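Local coordinates for protein phospholethanolamine N-methyltransferase 2 (Haemonchus contortus, PDB 4KRI) that transfers methyl groups from S-adenosylmethionine to phosphoethanolamine derivatives such as phosphomonomethylethanolamine, probably completing the synthesis of phosphocholine in this parasitic nematode, at residues I190-W195 against E392-K397; D181-T186 against V342-Y347; E111-A116 against A261-H266. All coordinates share one frame; numbering follows the deposited sequence.

Contact 1: residues I190-W195 against E392-K397; sequences IFAYEW and ETFLAK. With 1SH (2-(methylamino)ethyl dihydrogen phosphate), chain E.
An edge-to-face aromatic pair, Trp195 with Phe394, joins the back of a phosphobase-pocket helix to the short helix 391-395. The phenyl ring of Phe394 presents its edge to one face of the indole: the six-membered ring of Trp195 and the Phe394 ring have centroids 4.8 Å apart and planes inclined at 79°. Leading that edge is CD1 of Phe394, which comes down 3.3 Å from CD2 of Trp195, near the fusion bond of the two indole rings and toward the rim of the face. The same indole face also receives a CH-pi contact, since Phe394 CB lies 4.0 Å from the centroid of the six-membered ring and only 21° off its normal. Trp195 holds its CG anti to the backbone N (chi1 -166°), which carries the indole out from helix 187-197 to meet Phe394.

Further round the same phenyl ring, Phe394 CZ sits 4.3 Å from Ala192 CB, a methyl one helical turn before Trp195, so a single phenyl edge touches both residues. Phe398 stacks on Phe394, and Leu406 of helix 400-418 packs against it as well; the pair thus belongs to an aromatic and aliphatic cluster in the methyltransferase part of the chain. Lys397 brings the aliphatic carbon CD to 4.4 Å from NE1 of Trp195, an oblique approach at the margin of the contact.

Tyr193 leaves the same helix in another direction, away from 392-397, and enters the substrate site. Its OH donates a 2.6 Å hydrogen bond to phosphate oxygen O3 of phosphomonomethylethanolamine, while the ligand's C2 lies over one face of the phenol. Lys413 and Tyr341 also bind the ligand, and Gln184 NE2 hydrogen-bonds to the Tyr193 hydroxyl.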
loop_
_atom_site.group_PDB
_atom_site.type_symbol
_atom_site.label_atom_id
_atom_site.label_comp_id
_atom_site.label_asym_id
_atom_site.label_seq_id
_atom_site.Cartn_x
_atom_site.Cartn_y
_atom_site.Cartn_z
ATOM N N ILE A 190 1.468 -14.613 4.876
ATOM C CA ILE A 190 2.249 -13.522 5.446
ATOM C C ILE A 190 2.965 -13.973 6.720
ATOM O O ILE A 190 4.174 -13.806 6.847
ATOM C CB ILE A 190 1.368 -12.288 5.733
ATOM C CG1 ILE A 190 0.951 -11.624 4.411
ATOM C CG2 ILE A 190 2.114 -11.296 6.580
ATOM C CD1 ILE A 190 -0.161 -10.596 4.581
ATOM N N PHE A 191 2.235 -14.563 7.661
ATOM C CA PHE A 191 2.869 -14.953 8.916
ATOM C C PHE A 191 3.861 -16.112 8.760
ATOM O O PHE A 191 4.848 -16.183 9.486
ATOM C CB PHE A 191 1.826 -15.201 10.014
ATOM C CG PHE A 191 1.007 -13.978 10.344
ATOM C CD1 PHE A 191 1.630 -12.796 10.721
ATOM C CD2 PHE A 191 -0.377 -14.009 10.264
ATOM C CE1 PHE A 191 0.889 -11.658 11.012
ATOM C CE2 PHE A 191 -1.131 -12.877 10.557
ATOM C CZ PHE A 191 -0.494 -11.700 10.929
ATOM N N ALA A 192 3.627 -17.002 7.796
ATOM C CA ALA A 192 4.597 -18.057 7.518
ATOM C C ALA A 192 5.876 -17.446 6.933
ATOM O O ALA A 192 6.979 -17.843 7.291
ATOM C CB ALA A 192 4.016 -19.087 6.573
ATOM N N TYR A 193 5.725 -16.473 6.039
ATOM C CA TYR A 193 6.879 -15.753 5.500
ATOM C C TYR A 193 7.650 -15.024 6.611
ATOM O O TYR A 193 8.881 -15.097 6.666
ATOM C CB TYR A 193 6.425 -14.724 4.459
ATOM C CG TYR A 193 6.283 -15.239 3.043
ATOM C CD1 TYR A 193 7.154 -16.191 2.523
ATOM C CD2 TYR A 193 5.283 -14.753 2.217
ATOM C CE1 TYR A 193 7.022 -16.640 1.217
ATOM C CE2 TYR A 193 5.151 -15.183 0.918
ATOM C CZ TYR A 193 6.018 -16.129 0.420
ATOM O OH TYR A 193 5.878 -16.559 -0.875
ATOM N N GLU A 194 6.934 -14.307 7.476
ATOM C CA GLU A 194 7.583 -13.586 8.572
ATOM C C GLU A 194 8.394 -14.546 9.449
ATOM O O GLU A 194 9.482 -14.213 9.937
ATOM C CB GLU A 194 6.554 -12.835 9.427
ATOM C CG GLU A 194 7.195 -12.029 10.530
ATOM C CD GLU A 194 6.198 -11.441 11.511
ATOM O OE1 GLU A 194 5.038 -11.919 11.585
ATOM O OE2 GLU A 194 6.591 -10.501 12.229
ATOM N N TRP A 195 7.865 -15.749 9.639
ATOM C CA TRP A 195 8.544 -16.729 10.474
ATOM C C TRP A 195 9.913 -17.083 9.900
ATOM O O TRP A 195 10.896 -17.149 10.635
ATOM C CB TRP A 195 7.696 -17.994 10.637
ATOM C CG TRP A 195 8.164 -18.918 11.740
ATOM C CD1 TRP A 195 7.744 -18.919 13.040
ATOM C CD2 TRP A 195 9.125 -19.976 11.631
ATOM N NE1 TRP A 195 8.386 -19.906 13.744
ATOM C CE2 TRP A 195 9.238 -20.573 12.902
ATOM C CE3 TRP A 195 9.892 -20.485 10.584
ATOM C CZ2 TRP A 195 10.091 -21.646 13.154
ATOM C CZ3 TRP A 195 10.737 -21.551 10.841
ATOM C CH2 TRP A 195 10.829 -22.119 12.110
ATOM N N GLU A 392 9.637 -28.030 14.882
ATOM C CA GLU A 392 8.707 -28.295 15.983
ATOM C C GLU A 392 7.996 -27.042 16.509
ATOM O O GLU A 392 6.822 -27.092 16.880
ATOM C CB GLU A 392 9.454 -28.994 17.123
ATOM C CG GLU A 392 8.579 -29.471 18.265
ATOM C CD GLU A 392 9.373 -30.226 19.315
ATOM O OE1 GLU A 392 10.620 -30.137 19.291
ATOM O OE2 GLU A 392 8.757 -30.916 20.155
ATOM N N THR A 393 8.709 -25.923 16.549
ATOM C CA THR A 393 8.112 -24.672 17.005
ATOM C C THR A 393 7.201 -24.085 15.920
ATOM O O THR A 393 6.211 -23.417 16.225
ATOM C CB THR A 393 9.191 -23.647 17.434
ATOM O OG1 THR A 393 10.039 -24.232 18.430
ATOM C CG2 THR A 393 8.553 -22.378 18.002
ATOM N N PHE A 394 7.535 -24.350 14.659
ATOM C CA PHE A 394 6.724 -23.901 13.527
ATOM C C PHE A 394 5.377 -24.625 13.495
ATOM O O PHE A 394 4.328 -24.003 13.310
ATOM C CB PHE A 394 7.473 -24.132 12.206
ATOM C CG PHE A 394 6.769 -23.572 10.994
ATOM C CD1 PHE A 394 7.023 -22.277 10.563
ATOM C CD2 PHE A 394 5.857 -24.341 10.281
ATOM C CE1 PHE A 394 6.378 -21.756 9.447
ATOM C CE2 PHE A 394 5.207 -23.826 9.167
ATOM C CZ PHE A 394 5.472 -22.534 8.747
ATOM N N LEU A 395 5.414 -25.942 13.675
ATOM C CA LEU A 395 4.215 -26.768 13.580
ATOM C C LEU A 395 3.235 -26.508 14.719
ATOM O O LEU A 395 2.071 -26.896 14.645
ATOM C CB LEU A 395 4.600 -28.248 13.533
ATOM C CG LEU A 395 5.336 -28.664 12.259
ATOM C CD1 LEU A 395 5.913 -30.071 12.374
ATOM C CD2 LEU A 395 4.407 -28.557 11.056
ATOM N N ALA A 396 3.708 -25.847 15.768
ATOM C CA ALA A 396 2.836 -25.442 16.861
ATOM C C ALA A 396 1.967 -24.256 16.450
ATOM O O ALA A 396 0.916 -24.012 17.045
ATOM C CB ALA A 396 3.659 -25.089 18.091
ATOM N N LYS A 397 2.414 -23.524 15.433
ATOM C CA LYS A 397 1.746 -22.295 15.018
ATOM C C LYS A 397 1.031 -22.429 13.671
ATOM O O LYS A 397 -0.058 -21.881 13.482
ATOM C CB LYS A 397 2.755 -21.143 14.956
ATOM C CG LYS A 397 3.780 -21.152 16.080
ATOM C CD LYS A 397 4.643 -19.898 16.058
ATOM C CE LYS A 397 3.844 -18.671 16.487
ATOM N NZ LYS A 397 4.669 -17.427 16.535
HETATM O O4 1SH E . 10.396 -16.161 -2.623
HETATM P P1 1SH E . 8.888 -16.020 -2.817
HETATM O O1 1SH E . 8.501 -16.100 -4.240
HETATM O O3 1SH E . 8.154 -17.146 -1.995
HETATM O O2 1SH E . 8.454 -14.590 -2.292
HETATM C C1 1SH E . 8.811 -14.224 -1.063
HETATM C C2 1SH E . 8.558 -12.766 -0.702
HETATM N N1 1SH E . 9.318 -11.774 -1.410
HETATM C C3 1SH E . 8.810 -10.501 -1.045
#

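Contact 2: residues D181-T186 against V342-Y347; sequences DRTQYT and VSQRQY. With 1SH (2-(methylamino)ethyl dihydrogen phosphate), chain E; SAH (S-adenosyl-L-homocysteine), chain D.
Direct hydrogen bonding across the contact runs from Gln184 to Tyr347: the amide NE2 of Gln184 donates to the phenol OH of Tyr347 over 3.1 Å, with an N-H...O angle of 160°. The acceptor lies close to the amide plane, although the amide and the phenol ring are themselves turned 49° apart. Gln184 reaches this far because its CG stands anti to the backbone N (chi1 -175°) and the chain runs on extended.

A water bridges a second pair. It donates to the side-chain oxygen OE1 of Gln184 at 2.8 Å and to the backbone O of Arg345, so both ends of the amide are engaged, which should fix which way round it sits.

The anion-binding bonds come from the other segment, at the end of helix 336-345, where Gln346, with positive phi, is the C' residue of a Schellman motif. This turn brings Arg345 and Tyr347 together at the phosphate of phosphomonomethylethanolamine, with CB of Arg345 over the centre of the Tyr347 ring. Arg345 NE donates to ligand O1 over 2.9 Å and its NH2 to ligand O3 over 3.0 Å, two N-H groups of one guanidinium meeting two phosphate oxygens. The Tyr347 hydroxyl donates to O1 at 2.8 Å, so O1 is gripped from two residues. Within the segment, Gln344 OE1 accepts a 2.8 Å bond from Arg345 NH1, steadying the guanidinium from behind.

Van der Waals contacts fill in the rest. The CG2 methyl of Thr183 touches NE2 of Gln344, the two side chains running in opposite directions, while Gln184 crosses Arg345 at about a right angle. Tyr185 flanks the place where the two ligands meet, its OH 3.5 Å from substrate C3 and its CE2 near the ribose of S-adenosylhomocysteine; His301 hydrogen-bonds to that OH.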
loop_
_atom_site.group_PDB
_atom_site.type_symbol
_atom_site.label_atom_id
_atom_site.label_comp_id
_atom_site.label_asym_id
_atom_site.label_seq_id
_atom_site.Cartn_x
_atom_site.Cartn_y
_atom_site.Cartn_z
ATOM N N ASP A 181 -3.856 -10.460 -2.120
ATOM C CA ASP A 181 -4.488 -10.804 -0.838
ATOM C C ASP A 181 -5.007 -12.245 -0.782
ATOM O O ASP A 181 -5.158 -12.809 0.304
ATOM C CB ASP A 181 -5.658 -9.851 -0.536
ATOM C CG ASP A 181 -5.205 -8.482 -0.029
ATOM O OD1 ASP A 181 -4.103 -8.376 0.549
ATOM O OD2 ASP A 181 -5.979 -7.508 -0.197
ATOM N N ARG A 182 -5.307 -12.833 -1.937
ATOM C CA ARG A 182 -5.949 -14.150 -1.961
ATOM C C ARG A 182 -4.990 -15.294 -2.251
ATOM O O ARG A 182 -5.339 -16.459 -2.074
ATOM C CB ARG A 182 -7.113 -14.182 -2.968
ATOM C CG ARG A 182 -8.302 -13.280 -2.605
ATOM C CD ARG A 182 -9.355 -13.263 -3.714
ATOM N NE ARG A 182 -10.368 -12.228 -3.496
ATOM C CZ ARG A 182 -11.302 -11.896 -4.385
ATOM N NH1 ARG A 182 -11.355 -12.518 -5.555
ATOM N NH2 ARG A 182 -12.185 -10.941 -4.102
ATOM N N THR A 183 -3.785 -14.966 -2.704
ATOM C CA THR A 183 -2.842 -15.997 -3.113
ATOM C C THR A 183 -1.558 -15.970 -2.295
ATOM O O THR A 183 -1.434 -16.672 -1.295
ATOM C CB THR A 183 -2.494 -15.869 -4.610
ATOM O OG1 THR A 183 -3.678 -15.524 -5.344
ATOM C CG2 THR A 183 -1.927 -17.176 -5.134
ATOM N N GLN A 184 -0.604 -15.146 -2.712
ATOM C CA GLN A 184 0.705 -15.138 -2.066
ATOM C C GLN A 184 0.656 -14.518 -0.672
ATOM O O GLN A 184 1.317 -14.992 0.259
ATOM C CB GLN A 184 1.734 -14.397 -2.931
ATOM C CG GLN A 184 3.152 -14.466 -2.370
ATOM C CD GLN A 184 4.213 -13.930 -3.323
ATOM O OE1 GLN A 184 3.902 -13.303 -4.337
ATOM N NE2 GLN A 184 5.474 -14.178 -2.997
ATOM N N TYR A 185 -0.130 -13.460 -0.527
ATOM C CA TYR A 185 -0.126 -12.712 0.721
ATOM C C TYR A 185 -1.455 -12.823 1.466
ATOM O O TYR A 185 -2.033 -11.822 1.887
ATOM C CB TYR A 185 0.281 -11.253 0.468
ATOM C CG TYR A 185 1.653 -11.112 -0.181
ATOM C CD1 TYR A 185 2.779 -11.724 0.364
ATOM C CD2 TYR A 185 1.818 -10.386 -1.348
ATOM C CE1 TYR A 185 4.024 -11.594 -0.225
ATOM C CE2 TYR A 185 3.070 -10.255 -1.944
ATOM C CZ TYR A 185 4.163 -10.859 -1.378
ATOM O OH TYR A 185 5.406 -10.726 -1.978
ATOM N N THR A 186 -1.935 -14.055 1.608
ATOM C CA THR A 186 -2.966 -14.360 2.596
ATOM C C THR A 186 -2.382 -14.137 3.975
ATOM O O THR A 186 -1.164 -14.101 4.136
ATOM C CB THR A 186 -3.403 -15.829 2.537
ATOM O OG1 THR A 186 -2.259 -16.680 2.713
ATOM C CG2 THR A 186 -4.079 -16.141 1.207
ATOM N N VAL A 342 7.360 -18.528 -11.944
ATOM C CA VAL A 342 7.190 -17.123 -12.310
ATOM C C VAL A 342 5.745 -16.814 -12.692
ATOM O O VAL A 342 5.200 -15.789 -12.294
ATOM C CB VAL A 342 8.152 -16.719 -13.437
ATOM C CG1 VAL A 342 7.796 -15.343 -13.990
ATOM C CG2 VAL A 342 9.567 -16.705 -12.915
ATOM N N SER A 343 5.123 -17.719 -13.438
ATOM C CA SER A 343 3.747 -17.541 -13.880
ATOM C C SER A 343 2.752 -17.608 -12.722
ATOM O O SER A 343 1.792 -16.839 -12.683
ATOM C CB SER A 343 3.394 -18.588 -14.947
ATOM O OG SER A 343 2.095 -18.358 -15.464
ATOM N N GLN A 344 2.991 -18.521 -11.781
ATOM C CA GLN A 344 2.113 -18.697 -10.630
ATOM C C GLN A 344 2.215 -17.499 -9.693
ATOM O O GLN A 344 1.212 -17.083 -9.110
ATOM C CB GLN A 344 2.460 -19.999 -9.892
ATOM C CG GLN A 344 1.502 -20.384 -8.772
ATOM C CD GLN A 344 1.814 -19.663 -7.466
ATOM O OE1 GLN A 344 2.934 -19.189 -7.261
ATOM N NE2 GLN A 344 0.822 -19.578 -6.577
ATOM N N ARG A 345 3.416 -16.938 -9.555
ATOM C CA ARG A 345 3.619 -15.748 -8.722
ATOM C C ARG A 345 3.189 -14.480 -9.454
ATOM O O ARG A 345 3.005 -13.427 -8.833
ATOM C CB ARG A 345 5.099 -15.600 -8.332
ATOM C CG ARG A 345 5.640 -16.685 -7.403
ATOM C CD ARG A 345 5.126 -16.461 -5.982
ATOM N NE ARG A 345 5.912 -17.163 -4.967
ATOM C CZ ARG A 345 5.686 -18.421 -4.585
ATOM N NH1 ARG A 345 4.710 -19.132 -5.142
ATOM N NH2 ARG A 345 6.443 -18.972 -3.651
ATOM N N GLN A 346 3.034 -14.598 -10.771
ATOM C CA GLN A 346 2.854 -13.450 -11.658
ATOM C C GLN A 346 3.964 -12.407 -11.536
ATOM O O GLN A 346 3.707 -11.199 -11.579
ATOM C CB GLN A 346 1.485 -12.806 -11.437
ATOM C CG GLN A 346 0.352 -13.781 -11.646
ATOM C CD GLN A 346 -0.697 -13.229 -12.572
ATOM O OE1 GLN A 346 -1.738 -12.737 -12.128
ATOM N NE2 GLN A 346 -0.424 -13.288 -13.875
ATOM N N TYR A 347 5.204 -12.870 -11.416
ATOM C CA TYR A 347 6.328 -11.942 -11.415
ATOM C C TYR A 347 6.627 -11.444 -12.823
ATOM O O TYR A 347 6.562 -12.210 -13.795
ATOM C CB TYR A 347 7.581 -12.600 -10.854
ATOM C CG TYR A 347 7.552 -12.878 -9.365
ATOM C CD1 TYR A 347 6.748 -12.146 -8.506
ATOM C CD2 TYR A 347 8.350 -13.874 -8.827
ATOM C CE1 TYR A 347 6.746 -12.415 -7.133
ATOM C CE2 TYR A 347 8.356 -14.151 -7.480
ATOM C CZ TYR A 347 7.555 -13.424 -6.634
ATOM O OH TYR A 347 7.585 -13.720 -5.288
HETATM O O4 1SH E . 10.396 -16.161 -2.623
HETATM P P1 1SH E . 8.888 -16.020 -2.817
HETATM O O1 1SH E . 8.501 -16.100 -4.240
HETATM O O3 1SH E . 8.154 -17.146 -1.995
HETATM O O2 1SH E . 8.454 -14.590 -2.292
HETATM C C1 1SH E . 8.811 -14.224 -1.063
HETATM C C2 1SH E . 8.558 -12.766 -0.702
HETATM N N1 1SH E . 9.318 -11.774 -1.410
HETATM C C3 1SH E . 8.810 -10.501 -1.045
HETATM N N SAH D . 9.472 -4.283 1.730
HETATM C CA SAH D . 8.903 -5.255 2.699
HETATM C CB SAH D . 7.791 -6.127 1.994
HETATM C CG SAH D . 8.239 -7.096 0.906
HETATM S SD SAH D . 6.842 -7.991 0.154
HETATM C C SAH D . 9.961 -6.038 3.369
HETATM O O SAH D . 11.140 -5.788 3.161
HETATM O OXT SAH D . 9.657 -6.772 4.296
HETATM C "C5'" SAH D . 6.325 -7.075 -1.311
HETATM C "C4'" SAH D . 5.271 -6.141 -1.105
HETATM O "O4'" SAH D . 5.126 -5.337 -2.306
HETATM C "C3'" SAH D . 3.976 -6.840 -0.945
HETATM O "O3'" SAH D . 3.438 -6.505 0.315
HETATM C "C2'" SAH D . 3.117 -6.339 -2.019
HETATM O "O2'" SAH D . 1.778 -6.171 -1.615
HETATM C "C1'" SAH D . 3.768 -5.044 -2.378
HETATM N N9 SAH D . 3.362 -4.535 -3.734
HETATM C C8 SAH D . 3.439 -5.200 -4.910
HETATM N N7 SAH D . 3.048 -4.371 -5.883
HETATM C C5 SAH D . 2.741 -3.176 -5.337
HETATM C C6 SAH D . 2.285 -1.964 -5.873
HETATM N N6 SAH D . 2.051 -1.817 -7.222
HETATM N N1 SAH D . 2.072 -0.938 -5.021
HETATM C C2 SAH D . 2.291 -1.060 -3.707
HETATM N N3 SAH D . 2.735 -2.207 -3.164
HETATM C C4 SAH D . 2.953 -3.278 -3.950
HETATM O O HOH W 1 1.874 -13.740 -6.234
#

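Contact 3: residues E111-A116 against A261-H266; sequences EMKKMA and ALERVH
Met112 crosses the extended side chain of Glu263 at a slant, CG of Met112 lying 3.4 Å from CD of Glu263, the carboxyl carbon. The methionine chain then bends at chi2 and chi3 (-45° and -53°), curling the terminal methyl back toward helix 255-268 so that CE of Met112 rests 3.6 Å from CA of Glu263. These two side chains make most of the contact.

Deeper in, Met115 brings its CE methyl to 3.6 Å from CD1 of Leu262, the two side chains meeting at about a right angle; Phe157 of strand 156-166 touches both. Here the N-terminal region, through the type I turn 111-114 and the start of helix 114-124, packs on helix 255-268 of the methyltransferase domain, so the contact is part of the seam between the two halves of this di-domain protein.

On the polar side, Lys113 NZ stands 4.3 Å from OE1 of Glu263, beyond a salt bridge. A water donates to OE1 of Glu263 over 2.7 Å and also lies close to Lys113 NZ, at a distance so short that this second link is doubtful. The other carboxylate oxygen, OE2, forms a salt bridge with Lys267.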
loop_
_atom_site.group_PDB
_atom_site.type_symbol
_atom_site.label_atom_id
_atom_site.label_comp_id
_atom_site.label_asym_id
_atom_site.label_seq_id
_atom_site.Cartn_x
_atom_site.Cartn_y
_atom_site.Cartn_z
ATOM N N GLU A 111 -11.092 -5.235 16.689
ATOM C CA GLU A 111 -10.694 -6.056 15.541
ATOM C C GLU A 111 -9.697 -5.317 14.639
ATOM O O GLU A 111 -10.040 -4.327 13.990
ATOM C CB GLU A 111 -11.925 -6.496 14.733
ATOM C CG GLU A 111 -12.891 -7.422 15.489
ATOM C CD GLU A 111 -13.713 -6.706 16.564
ATOM O OE1 GLU A 111 -13.782 -5.454 16.544
ATOM O OE2 GLU A 111 -14.292 -7.398 17.431
ATOM N N MET A 112 -8.456 -5.791 14.607
ATOM C CA MET A 112 -7.408 -5.085 13.879
ATOM C C MET A 112 -7.534 -5.179 12.362
ATOM O O MET A 112 -7.041 -4.307 11.641
ATOM C CB MET A 112 -6.017 -5.550 14.328
ATOM C CG MET A 112 -5.626 -5.097 15.733
ATOM S SD MET A 112 -5.990 -3.357 16.098
ATOM C CE MET A 112 -5.183 -2.553 14.715
ATOM N N LYS A 113 -8.183 -6.233 11.874
ATOM C CA LYS A 113 -8.354 -6.397 10.434
ATOM C C LYS A 113 -9.532 -5.582 9.914
ATOM O O LYS A 113 -9.865 -5.678 8.734
ATOM C CB LYS A 113 -8.572 -7.869 10.057
ATOM C CG LYS A 113 -7.525 -8.838 10.565
ATOM C CD LYS A 113 -6.139 -8.478 10.075
ATOM C CE LYS A 113 -5.120 -9.474 10.606
ATOM N NZ LYS A 113 -3.758 -8.879 10.653
ATOM N N LYS A 114 -10.169 -4.798 10.783
ATOM C CA LYS A 114 -11.376 -4.063 10.395
ATOM C C LYS A 114 -11.183 -3.194 9.153
ATOM O O LYS A 114 -12.030 -3.179 8.255
ATOM C CB LYS A 114 -11.888 -3.200 11.539
ATOM C CG LYS A 114 -13.299 -2.690 11.294
ATOM C CD LYS A 114 -14.296 -3.856 11.263
ATOM C CE LYS A 114 -15.718 -3.380 10.976
ATOM N NZ LYS A 114 -16.725 -4.489 10.980
ATOM N N MET A 115 -10.075 -2.467 9.088
ATOM C CA MET A 115 -9.825 -1.627 7.916
ATOM C C MET A 115 -9.809 -2.480 6.653
ATOM O O MET A 115 -10.396 -2.112 5.633
ATOM C CB MET A 115 -8.506 -0.863 8.069
ATOM C CG MET A 115 -8.168 0.056 6.901
ATOM S SD MET A 115 -7.354 -0.801 5.529
ATOM C CE MET A 115 -5.726 -1.096 6.221
ATOM N N ALA A 116 -9.147 -3.626 6.725
ATOM C CA ALA A 116 -9.037 -4.499 5.555
ATOM C C ALA A 116 -10.386 -5.086 5.158
ATOM O O ALA A 116 -10.720 -5.152 3.978
ATOM C CB ALA A 116 -8.020 -5.610 5.807
ATOM N N ALA A 261 1.141 -3.994 9.585
ATOM C CA ALA A 261 1.995 -2.834 9.803
ATOM C C ALA A 261 1.302 -1.795 10.690
ATOM O O ALA A 261 1.909 -1.249 11.611
ATOM C CB ALA A 261 2.412 -2.219 8.454
ATOM N N LEU A 262 0.021 -1.540 10.411
ATOM C CA LEU A 262 -0.746 -0.529 11.099
ATOM C C LEU A 262 -1.005 -0.936 12.528
ATOM O O LEU A 262 -0.862 -0.115 13.427
ATOM C CB LEU A 262 -2.068 -0.261 10.367
ATOM C CG LEU A 262 -1.902 0.569 9.094
ATOM C CD1 LEU A 262 -3.078 0.356 8.169
ATOM C CD2 LEU A 262 -1.814 2.036 9.472
ATOM N N GLU A 263 -1.356 -2.206 12.740
ATOM C CA GLU A 263 -1.611 -2.700 14.094
ATOM C C GLU A 263 -0.368 -2.506 14.940
ATOM O O GLU A 263 -0.441 -2.083 16.103
ATOM C CB GLU A 263 -1.949 -4.190 14.047
ATOM C CG GLU A 263 -2.078 -4.839 15.414
ATOM C CD GLU A 263 -2.427 -6.313 15.328
ATOM O OE1 GLU A 263 -2.720 -6.797 14.213
ATOM O OE2 GLU A 263 -2.408 -6.986 16.379
ATOM N N ARG A 264 0.777 -2.801 14.339
ATOM C CA ARG A 264 2.031 -2.780 15.078
ATOM C C ARG A 264 2.528 -1.375 15.387
ATOM O O ARG A 264 3.007 -1.114 16.485
ATOM C CB ARG A 264 3.076 -3.649 14.387
ATOM C CG ARG A 264 2.739 -5.125 14.528
ATOM C CD ARG A 264 3.712 -6.026 13.810
ATOM N NE ARG A 264 3.200 -7.395 13.792
ATOM C CZ ARG A 264 3.856 -8.437 13.295
ATOM N NH1 ARG A 264 5.068 -8.284 12.784
ATOM N NH2 ARG A 264 3.296 -9.642 13.326
ATOM N N VAL A 265 2.385 -0.451 14.449
ATOM C CA VAL A 265 2.804 0.908 14.756
ATOM C C VAL A 265 1.829 1.583 15.723
ATOM O O VAL A 265 2.248 2.375 16.568
ATOM C CB VAL A 265 3.055 1.771 13.486
ATOM C CG1 VAL A 265 1.740 2.112 12.798
ATOM C CG2 VAL A 265 3.806 3.060 13.873
ATOM N N HIS A 266 0.536 1.258 15.635
ATOM C CA HIS A 266 -0.437 1.834 16.555
ATOM C C HIS A 266 -0.161 1.385 17.994
ATOM O O HIS A 266 -0.342 2.141 18.949
ATOM C CB HIS A 266 -1.866 1.456 16.140
ATOM C CG HIS A 266 -2.928 2.021 17.020
ATOM N ND1 HIS A 266 -3.400 3.313 16.897
ATOM C CD2 HIS A 266 -3.624 1.467 18.047
ATOM C CE1 HIS A 266 -4.335 3.528 17.805
ATOM N NE2 HIS A 266 -4.493 2.423 18.512
HETATM O O HOH W 2 -4.225 -6.755 11.982
#

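The six segments come along the chain in the order 111-116, 181-186, 190-195, 261-266, 342-347 and 392-397, so the segments of the three contacts alternate along the chain. Contacts 1 and 2 have centres about 19 Å apart but meet at the substrate: consecutive helices 176-184 and 187-197 supply one segment to each, and both touch phosphomonomethylethanolamine. Contact 3 is about 20 Å from contact 1 and about 22 Å from contact 2, centre to centre. It nevertheless connects with contact 1 through a salt bridge between Glu194 and Arg264, joining helix 187-197 to helix 255-268. Helix 255-268 therefore faces the N-terminal region with contact 3 and a pocket-lining helix with Arg264.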